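Local coordinates for cycloserine biosynthesis protein DcsG (Streptomyces lavendulae, PDB 6JIL) that catalyses the ATP- and magnesium-dependent cyclisation of O-ureido-D-serine to the antibiotic D-cycloserine, as a monomeric ATP-grasp ligase, at residues F124-V136 / Q148-V162. Numbering follows the deposited sequence.
Sequences FLAARPEAREFVV and QRYQRSLAEPASRHV
R152, V136 and F134 bury the most surface where strands 133-136 and 148-151 pair as an antiparallel beta hairpin of the ATP-grasp fold. Helix 155-162 packs on one face of this hairpin, its axis 9.5 Å from that of strand 133-136. The backbones of F134 and Y150 form a hydrogen-bonded pair, as do those of V136 and Q148.

R152, next after Q151 in the chain, reaches back into the turn R128-A131. Its chain bends at chi3 (46°), which brings the guanidinium side-on to A131. NE and NH2 both donate to A131 O, at 2.9 and 3.1 Å, from the same face of that carbonyl. L125 CD2 lies over one face of the guanidinium and P129 O over the other.

The F134 ring sits between strand and helix. Y150 CB lies over its face, while A158 CB meets its edge, 3.6 Å from CZ. The same A158 methyl covers the centre of the Y150 ring.

V136 projects on the same side as F134. Its CG1, anti to the backbone N (chi1 169°), lies over the H161 ring, a CH-pi contact 3.7 Å from the centroid. CG2 meets Y150 CE1.

The other face of the hairpin carries V135, which touches the bound ADP. Here E133 and R149 form a salt bridge; D182 is a second acidic partner of R149. The extended R149 chain presents NE and NH2 side-on, one to each carboxylate oxygen. Both oxygens are met from above the carboxylate plane, with NE 2.8 Å from E133 OE1.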
ATOM      1  N   PHE A 124      -9.587   0.615 -23.061  1.00 26.37           N
ATOM      2  CA  PHE A 124      -9.490  -0.352 -21.970  1.00 25.55           C
ATOM      3  C   PHE A 124     -10.588  -1.414 -22.045  1.00 25.44           C
ATOM      4  O   PHE A 124     -10.311  -2.612 -21.967  1.00 23.73           O
ATOM      5  CB  PHE A 124      -9.575   0.377 -20.624  1.00 25.15           C
ATOM      6  CG  PHE A 124      -9.684  -0.541 -19.441  1.00 22.98           C
ATOM      7  CD1 PHE A 124      -8.593  -1.295 -19.024  1.00 22.24           C
ATOM      8  CD2 PHE A 124     -10.886  -0.664 -18.754  1.00 24.37           C
ATOM      9  CE1 PHE A 124      -8.694  -2.156 -17.942  1.00 21.68           C
ATOM     10  CE2 PHE A 124     -11.002  -1.529 -17.661  1.00 24.01           C
ATOM     11  CZ  PHE A 124      -9.904  -2.275 -17.256  1.00 23.88           C
ATOM     12  N   LEU A 125     -11.832  -0.967 -22.192  1.00 25.74           N
ATOM     13  CA  LEU A 125     -12.968  -1.877 -22.277  1.00 26.40           C
ATOM     14  C   LEU A 125     -12.925  -2.693 -23.561  1.00 28.29           C
ATOM     15  O   LEU A 125     -13.410  -3.826 -23.602  1.00 29.23           O
ATOM     16  CB  LEU A 125     -14.278  -1.091 -22.202  1.00 24.36           C
ATOM     17  CG  LEU A 125     -14.506  -0.440 -20.840  1.00 24.56           C
ATOM     18  CD1 LEU A 125     -15.680   0.529 -20.886  1.00 24.20           C
ATOM     19  CD2 LEU A 125     -14.740  -1.540 -19.818  1.00 25.00           C
ATOM     20  N   ALA A 126     -12.340  -2.112 -24.605  1.00 28.30           N
ATOM     21  CA  ALA A 126     -12.231  -2.779 -25.893  1.00 29.08           C
ATOM     22  C   ALA A 126     -11.240  -3.925 -25.799  1.00 29.85           C
ATOM     23  O   ALA A 126     -11.427  -4.969 -26.418  1.00 30.50           O
ATOM     24  CB  ALA A 126     -11.781  -1.784 -26.957  1.00 28.99           C
ATOM     25  N   ALA A 127     -10.185  -3.722 -25.019  1.00 30.24           N
ATOM     26  CA  ALA A 127      -9.155  -4.733 -24.835  1.00 31.60           C
ATOM     27  C   ALA A 127      -9.632  -5.824 -23.889  1.00 33.77           C
ATOM     28  O   ALA A 127      -9.115  -6.943 -23.902  1.00 35.17           O
ATOM     29  CB  ALA A 127      -7.896  -4.090 -24.286  1.00 30.73           C
ATOM     30  N   ARG A 128     -10.622  -5.501 -23.065  1.00 35.71           N
ATOM     31  CA  ARG A 128     -11.147  -6.467 -22.110  1.00 37.16           C
ATOM     32  C   ARG A 128     -12.665  -6.595 -22.210  1.00 37.67           C
ATOM     33  O   ARG A 128     -13.383  -6.312 -21.254  1.00 37.32           O
ATOM     34  CB  ARG A 128     -10.753  -6.060 -20.686  1.00 37.33           C
ATOM     35  CG  ARG A 128      -9.297  -5.642 -20.550  1.00 38.80           C
ATOM     36  CD  ARG A 128      -8.850  -5.652 -19.098  1.00 39.52           C
ATOM     37  NE  ARG A 128      -8.694  -7.013 -18.591  1.00 39.02           N
ATOM     38  CZ  ARG A 128      -7.778  -7.870 -19.029  1.00 38.80           C
ATOM     39  NH1 ARG A 128      -6.933  -7.502 -19.982  1.00 39.64           N
ATOM     40  NH2 ARG A 128      -7.705  -9.093 -18.517  1.00 36.31           N
ATOM     41  N   PRO A 129     -13.170  -7.050 -23.370  1.00 39.09           N
ATOM     42  CA  PRO A 129     -14.611  -7.215 -23.596  1.00 39.12           C
ATOM     43  C   PRO A 129     -15.270  -8.174 -22.611  1.00 39.89           C
ATOM     44  O   PRO A 129     -16.495  -8.197 -22.481  1.00 41.76           O
ATOM     45  CB  PRO A 129     -14.673  -7.728 -25.032  1.00 38.53           C
ATOM     46  CG  PRO A 129     -13.414  -8.541 -25.139  1.00 38.64           C
ATOM     47  CD  PRO A 129     -12.398  -7.630 -24.487  1.00 39.13           C
ATOM     48  N   GLU A 130     -14.451  -8.955 -21.913  1.00 39.07           N
ATOM     49  CA  GLU A 130     -14.940  -9.928 -20.942  1.00 38.51           C
ATOM     50  C   GLU A 130     -15.195  -9.343 -19.556  1.00 36.91           C
ATOM     51  O   GLU A 130     -15.874  -9.959 -18.737  1.00 36.36           O
ATOM     52  CB  GLU A 130     -13.946 -11.087 -20.832  1.00 41.02           C
ATOM     53  CG  GLU A 130     -12.667 -10.886 -21.649  1.00 44.73           C
ATOM     54  CD  GLU A 130     -11.653  -9.986 -20.964  1.00 44.94           C
ATOM     55  OE1 GLU A 130     -10.751  -9.471 -21.655  1.00 45.45           O
ATOM     56  OE2 GLU A 130     -11.744  -9.805 -19.734  1.00 45.90           O
ATOM     57  N   ALA A 131     -14.653  -8.159 -19.290  1.00 34.92           N
ATOM     58  CA  ALA A 131     -14.835  -7.523 -17.990  1.00 33.34           C
ATOM     59  C   ALA A 131     -16.237  -6.925 -17.858  1.00 31.59           C
ATOM     60  O   ALA A 131     -16.593  -5.995 -18.577  1.00 31.62           O
ATOM     61  CB  ALA A 131     -13.779  -6.445 -17.793  1.00 32.87           C
ATOM     62  N   ARG A 132     -17.031  -7.469 -16.942  1.00 30.00           N
ATOM     63  CA  ARG A 132     -18.391  -6.981 -16.729  1.00 30.09           C
ATOM     64  C   ARG A 132     -18.343  -5.662 -15.975  1.00 28.27           C
ATOM     65  O   ARG A 132     -19.173  -4.776 -16.179  1.00 29.20           O
ATOM     66  CB  ARG A 132     -19.212  -8.004 -15.931  1.00 33.56           C
ATOM     67  CG  ARG A 132     -19.618  -9.259 -16.709  1.00 39.43           C
ATOM     68  CD  ARG A 132     -20.724  -8.967 -17.731  1.00 46.19           C
ATOM     69  NE  ARG A 132     -20.243  -8.308 -18.949  1.00 50.50           N
ATOM     70  CZ  ARG A 132     -21.037  -7.794 -19.889  1.00 52.73           C
ATOM     71  NH1 ARG A 132     -22.359  -7.849 -19.757  1.00 53.93           N
ATOM     72  NH2 ARG A 132     -20.512  -7.239 -20.975  1.00 54.55           N
ATOM     73  N   GLU A 133     -17.364  -5.539 -15.094  1.00 24.90           N
ATOM     74  CA  GLU A 133     -17.198  -4.326 -14.316  1.00 23.76           C
ATOM     75  C   GLU A 133     -15.718  -4.004 -14.241  1.00 21.38           C
ATOM     76  O   GLU A 133     -14.877  -4.882 -14.421  1.00 20.92           O
ATOM     77  CB  GLU A 133     -17.786  -4.517 -12.911  1.00 24.86           C
ATOM     78  CG  GLU A 133     -19.281  -4.794 -12.936  1.00 28.13           C
ATOM     79  CD  GLU A 133     -19.893  -4.937 -11.559  1.00 30.18           C
ATOM     80  OE1 GLU A 133     -19.961  -3.936 -10.818  1.00 31.59           O
ATOM     81  OE2 GLU A 133     -20.313  -6.060 -11.217  1.00 31.54           O
ATOM     82  N   PHE A 134     -15.396  -2.741 -14.000  1.00 20.10           N
ATOM     83  CA  PHE A 134     -14.000  -2.333 -13.899  1.00 18.44           C
ATOM     84  C   PHE A 134     -13.852  -1.353 -12.756  1.00 17.32           C
ATOM     85  O   PHE A 134     -14.846  -0.876 -12.218  1.00 17.99           O
ATOM     86  CB  PHE A 134     -13.524  -1.708 -15.214  1.00 18.27           C
ATOM     87  CG  PHE A 134     -14.276  -0.465 -15.627  1.00 19.39           C
ATOM     88  CD1 PHE A 134     -13.682   0.791 -15.519  1.00 18.51           C
ATOM     89  CD2 PHE A 134     -15.551  -0.554 -16.185  1.00 19.55           C
ATOM     90  CE1 PHE A 134     -14.343   1.939 -15.970  1.00 19.28           C
ATOM     91  CE2 PHE A 134     -16.221   0.587 -16.638  1.00 19.18           C
ATOM     92  CZ  PHE A 134     -15.614   1.836 -16.532  1.00 18.63           C
ATOM     93  N   VAL A 135     -12.616  -1.064 -12.367  1.00 15.63           N
ATOM     94  CA  VAL A 135     -12.389  -0.144 -11.272  1.00 13.31           C
ATOM     95  C   VAL A 135     -11.478   0.989 -11.688  1.00 15.19           C
ATOM     96  O   VAL A 135     -10.547   0.795 -12.475  1.00 15.17           O
ATOM     97  CB  VAL A 135     -11.753  -0.865 -10.063  1.00 13.11           C
ATOM     98  CG1 VAL A 135     -11.553   0.110  -8.899  1.00  9.77           C
ATOM     99  CG2 VAL A 135     -12.630  -2.024  -9.642  1.00 13.89           C
ATOM    100  N   VAL A 136     -11.767   2.176 -11.162  1.00 13.28           N
ATOM    101  CA  VAL A 136     -10.963   3.354 -11.424  1.00 13.47           C
ATOM    102  C   VAL A 136     -10.314   3.744 -10.105  1.00 14.69           C
ATOM    103  O   VAL A 136     -10.961   3.751  -9.061  1.00 14.73           O
ATOM    104  CB  VAL A 136     -11.814   4.546 -11.923  1.00 13.78           C
ATOM    105  CG1 VAL A 136     -10.959   5.828 -11.924  1.00 10.12           C
ATOM    106  CG2 VAL A 136     -12.356   4.253 -13.327  1.00  9.51           C
ATOM    107  N   GLN A 148     -13.355   3.587  -7.260  1.00 21.17           N
ATOM    108  CA  GLN A 148     -14.746   3.309  -7.602  1.00 24.43           C
ATOM    109  C   GLN A 148     -14.948   2.125  -8.548  1.00 23.03           C
ATOM    110  O   GLN A 148     -14.077   1.782  -9.351  1.00 20.96           O
ATOM    111  CB  GLN A 148     -15.411   4.559  -8.202  1.00 27.88           C
ATOM    112  CG  GLN A 148     -15.423   5.772  -7.276  1.00 36.05           C
ATOM    113  CD  GLN A 148     -16.311   6.907  -7.778  1.00 40.77           C
ATOM    114  OE1 GLN A 148     -16.233   8.038  -7.288  1.00 41.78           O
ATOM    115  NE2 GLN A 148     -17.167   6.606  -8.750  1.00 42.88           N
ATOM    116  N   ARG A 149     -16.134   1.534  -8.441  1.00 21.56           N
ATOM    117  CA  ARG A 149     -16.552   0.381  -9.228  1.00 20.01           C
ATOM    118  C   ARG A 149     -17.572   0.813 -10.284  1.00 18.99           C
ATOM    119  O   ARG A 149     -18.470   1.606  -9.999  1.00 18.18           O
ATOM    120  CB  ARG A 149     -17.168  -0.647  -8.274  1.00 19.92           C
ATOM    121  CG  ARG A 149     -17.710  -1.901  -8.900  1.00 20.89           C
ATOM    122  CD  ARG A 149     -18.298  -2.783  -7.810  1.00 20.54           C
ATOM    123  NE  ARG A 149     -18.757  -4.070  -8.318  1.00 17.68           N
ATOM    124  CZ  ARG A 149     -19.017  -5.117  -7.545  1.00 17.06           C
ATOM    125  NH1 ARG A 149     -18.865  -5.026  -6.231  1.00 14.55           N
ATOM    126  NH2 ARG A 149     -19.411  -6.257  -8.087  1.00 18.00           N
ATOM    127  N   TYR A 150     -17.429   0.300 -11.501  1.00 18.27           N
ATOM    128  CA  TYR A 150     -18.353   0.645 -12.584  1.00 20.75           C
ATOM    129  C   TYR A 150     -18.727  -0.532 -13.479  1.00 21.57           C
ATOM    130  O   TYR A 150     -17.909  -1.420 -13.730  1.00 21.55           O
ATOM    131  CB  TYR A 150     -17.761   1.723 -13.509  1.00 20.00           C
ATOM    132  CG  TYR A 150     -17.331   3.013 -12.848  1.00 19.51           C
ATOM    133  CD1 TYR A 150     -16.056   3.152 -12.294  1.00 18.78           C
ATOM    134  CD2 TYR A 150     -18.198   4.104 -12.796  1.00 17.62           C
ATOM    135  CE1 TYR A 150     -15.655   4.357 -11.702  1.00 18.93           C
ATOM    136  CE2 TYR A 150     -17.814   5.301 -12.215  1.00 18.14           C
ATOM    137  CZ  TYR A 150     -16.547   5.426 -11.671  1.00 19.01           C
ATOM    138  OH  TYR A 150     -16.187   6.625 -11.104  1.00 19.70           O
ATOM    139  N   GLN A 151     -19.965  -0.522 -13.965  1.00 23.92           N
ATOM    140  CA  GLN A 151     -20.437  -1.534 -14.902  1.00 26.98           C
ATOM    141  C   GLN A 151     -19.839  -1.020 -16.208  1.00 27.06           C
ATOM    142  O   GLN A 151     -19.717   0.190 -16.377  1.00 27.21           O
ATOM    143  CB  GLN A 151     -21.965  -1.522 -14.975  1.00 29.86           C
ATOM    144  CG  GLN A 151     -22.656  -2.071 -13.737  1.00 34.47           C
ATOM    145  CD  GLN A 151     -24.137  -1.731 -13.696  1.00 39.15           C
ATOM    146  OE1 GLN A 151     -24.890  -2.275 -12.885  1.00 42.75           O
ATOM    147  NE2 GLN A 151     -24.561  -0.817 -14.566  1.00 40.56           N
ATOM    148  N   ARG A 152     -19.463  -1.902 -17.129  1.00 28.15           N
ATOM    149  CA  ARG A 152     -18.838  -1.439 -18.367  1.00 29.59           C
ATOM    150  C   ARG A 152     -19.640  -0.432 -19.185  1.00 30.34           C
ATOM    151  O   ARG A 152     -19.077   0.289 -20.012  1.00 32.17           O
ATOM    152  CB  ARG A 152     -18.446  -2.617 -19.265  1.00 30.25           C
ATOM    153  CG  ARG A 152     -19.596  -3.404 -19.859  1.00 30.57           C
ATOM    154  CD  ARG A 152     -19.120  -4.088 -21.124  1.00 29.97           C
ATOM    155  NE  ARG A 152     -17.829  -4.727 -20.911  1.00 31.54           N
ATOM    156  CZ  ARG A 152     -16.809  -4.665 -21.760  1.00 32.46           C
ATOM    157  NH1 ARG A 152     -16.918  -3.990 -22.897  1.00 32.29           N
ATOM    158  NH2 ARG A 152     -15.669  -5.265 -21.464  1.00 32.14           N
ATOM    159  N   SER A 153     -20.943  -0.364 -18.956  1.00 30.53           N
ATOM    160  CA  SER A 153     -21.774   0.569 -19.700  1.00 30.47           C
ATOM    161  C   SER A 153     -21.586   1.996 -19.201  1.00 30.02           C
ATOM    162  O   SER A 153     -22.027   2.950 -19.842  1.00 30.06           O
ATOM    163  CB  SER A 153     -23.246   0.170 -19.574  1.00 32.12           C
ATOM    164  OG  SER A 153     -23.660   0.172 -18.214  1.00 35.98           O
ATOM    165  N   LEU A 154     -20.925   2.138 -18.057  1.00 29.07           N
ATOM    166  CA  LEU A 154     -20.698   3.448 -17.454  1.00 29.47           C
ATOM    167  C   LEU A 154     -19.331   4.038 -17.782  1.00 28.57           C
ATOM    168  O   LEU A 154     -18.670   4.611 -16.919  1.00 29.31           O
ATOM    169  CB  LEU A 154     -20.847   3.342 -15.938  1.00 28.80           C
ATOM    170  CG  LEU A 154     -22.179   2.804 -15.427  1.00 29.46           C
ATOM    171  CD1 LEU A 154     -22.094   2.602 -13.923  1.00 27.90           C
ATOM    172  CD2 LEU A 154     -23.292   3.778 -15.784  1.00 27.13           C
ATOM    173  N   ALA A 155     -18.905   3.908 -19.029  1.00 28.03           N
ATOM    174  CA  ALA A 155     -17.606   4.434 -19.422  1.00 28.60           C
ATOM    175  C   ALA A 155     -17.518   5.959 -19.293  1.00 29.43           C
ATOM    176  O   ALA A 155     -16.557   6.487 -18.733  1.00 28.71           O
ATOM    177  CB  ALA A 155     -17.286   4.008 -20.848  1.00 27.29           C
ATOM    178  N   GLU A 156     -18.520   6.666 -19.808  1.00 29.40           N
ATOM    179  CA  GLU A 156     -18.514   8.122 -19.760  1.00 29.13           C
ATOM    180  C   GLU A 156     -18.382   8.632 -18.331  1.00 27.79           C
ATOM    181  O   GLU A 156     -17.511   9.451 -18.043  1.00 26.88           O
ATOM    182  CB  GLU A 156     -19.774   8.683 -20.432  1.00 31.77           C
ATOM    183  CG  GLU A 156     -19.708  10.174 -20.763  1.00 34.42           C
ATOM    184  CD  GLU A 156     -20.093  11.056 -19.591  1.00 37.03           C
ATOM    185  OE1 GLU A 156     -19.924  12.291 -19.692  1.00 38.17           O
ATOM    186  OE2 GLU A 156     -20.573  10.516 -18.572  1.00 38.61           O
ATOM    187  N   PRO A 157     -19.239   8.155 -17.411  1.00 25.94           N
ATOM    188  CA  PRO A 157     -19.139   8.620 -16.023  1.00 25.65           C
ATOM    189  C   PRO A 157     -17.761   8.315 -15.434  1.00 25.12           C
ATOM    190  O   PRO A 157     -17.154   9.148 -14.763  1.00 25.59           O
ATOM    191  CB  PRO A 157     -20.253   7.848 -15.324  1.00 24.64           C
ATOM    192  CG  PRO A 157     -21.272   7.693 -16.405  1.00 24.45           C
ATOM    193  CD  PRO A 157     -20.423   7.301 -17.588  1.00 25.55           C
ATOM    194  N   ALA A 158     -17.268   7.112 -15.692  1.00 24.64           N
ATOM    195  CA  ALA A 158     -15.960   6.728 -15.188  1.00 22.78           C
ATOM    196  C   ALA A 158     -14.871   7.607 -15.813  1.00 21.18           C
ATOM    197  O   ALA A 158     -13.892   7.951 -15.154  1.00 20.42           O
ATOM    198  CB  ALA A 158     -15.693   5.252 -15.489  1.00 21.24           C
ATOM    199  N   SER A 159     -15.038   7.970 -17.081  1.00 19.61           N
ATOM    200  CA  SER A 159     -14.048   8.797 -17.747  1.00 18.89           C
ATOM    201  C   SER A 159     -13.986  10.143 -17.040  1.00 20.94           C
ATOM    202  O   SER A 159     -12.937  10.789 -17.005  1.00 19.96           O
ATOM    203  CB  SER A 159     -14.402   8.989 -19.226  1.00 19.75           C
ATOM    204  OG  SER A 159     -15.612   9.711 -19.387  1.00 19.81           O
ATOM    205  N   ARG A 160     -15.117  10.559 -16.471  1.00 22.04           N
ATOM    206  CA  ARG A 160     -15.181  11.824 -15.750  1.00 23.52           C
ATOM    207  C   ARG A 160     -14.460  11.661 -14.424  1.00 20.80           C
ATOM    208  O   ARG A 160     -13.847  12.598 -13.919  1.00 20.51           O
ATOM    209  CB  ARG A 160     -16.634  12.249 -15.527  1.00 26.20           C
ATOM    210  CG  ARG A 160     -17.227  13.044 -16.691  1.00 32.50           C
ATOM    211  CD  ARG A 160     -18.707  12.724 -16.908  1.00 38.97           C
ATOM    212  NE  ARG A 160     -19.493  12.788 -15.675  1.00 42.84           N
ATOM    213  CZ  ARG A 160     -20.771  12.431 -15.583  1.00 45.30           C
ATOM    214  NH1 ARG A 160     -21.416  11.983 -16.655  1.00 44.78           N
ATOM    215  NH2 ARG A 160     -21.407  12.514 -14.419  1.00 47.27           N
ATOM    216  N   HIS A 161     -14.532  10.462 -13.865  1.00 18.91           N
ATOM    217  CA  HIS A 161     -13.843  10.177 -12.613  1.00 17.85           C
ATOM    218  C   HIS A 161     -12.354  10.207 -12.947  1.00 16.85           C
ATOM    219  O   HIS A 161     -11.551  10.793 -12.222  1.00 16.66           O
ATOM    220  CB  HIS A 161     -14.249   8.795 -12.086  1.00 16.40           C
ATOM    221  CG  HIS A 161     -13.560   8.395 -10.817  1.00 16.06           C
ATOM    222  ND1 HIS A 161     -13.724   7.154 -10.242  1.00 16.32           N
ATOM    223  CD2 HIS A 161     -12.697   9.066 -10.018  1.00 16.92           C
ATOM    224  CE1 HIS A 161     -12.993   7.076  -9.144  1.00 17.80           C
ATOM    225  NE2 HIS A 161     -12.360   8.225  -8.985  1.00 17.19           N
ATOM    226  N   VAL A 162     -12.004   9.590 -14.071  1.00 16.18           N
ATOM    227  CA  VAL A 162     -10.622   9.536 -14.521  1.00 17.15           C
ATOM    228  C   VAL A 162     -10.079  10.938 -14.763  1.00 17.76           C
ATOM    229  O   VAL A 162      -8.988  11.278 -14.301  1.00 17.89           O
ATOM    230  CB  VAL A 162     -10.485   8.696 -15.824  1.00 15.13           C
ATOM    231  CG1 VAL A 162      -9.091   8.860 -16.422  1.00 13.42           C
ATOM    232  CG2 VAL A 162     -10.741   7.227 -15.514  1.00 13.16           C
TER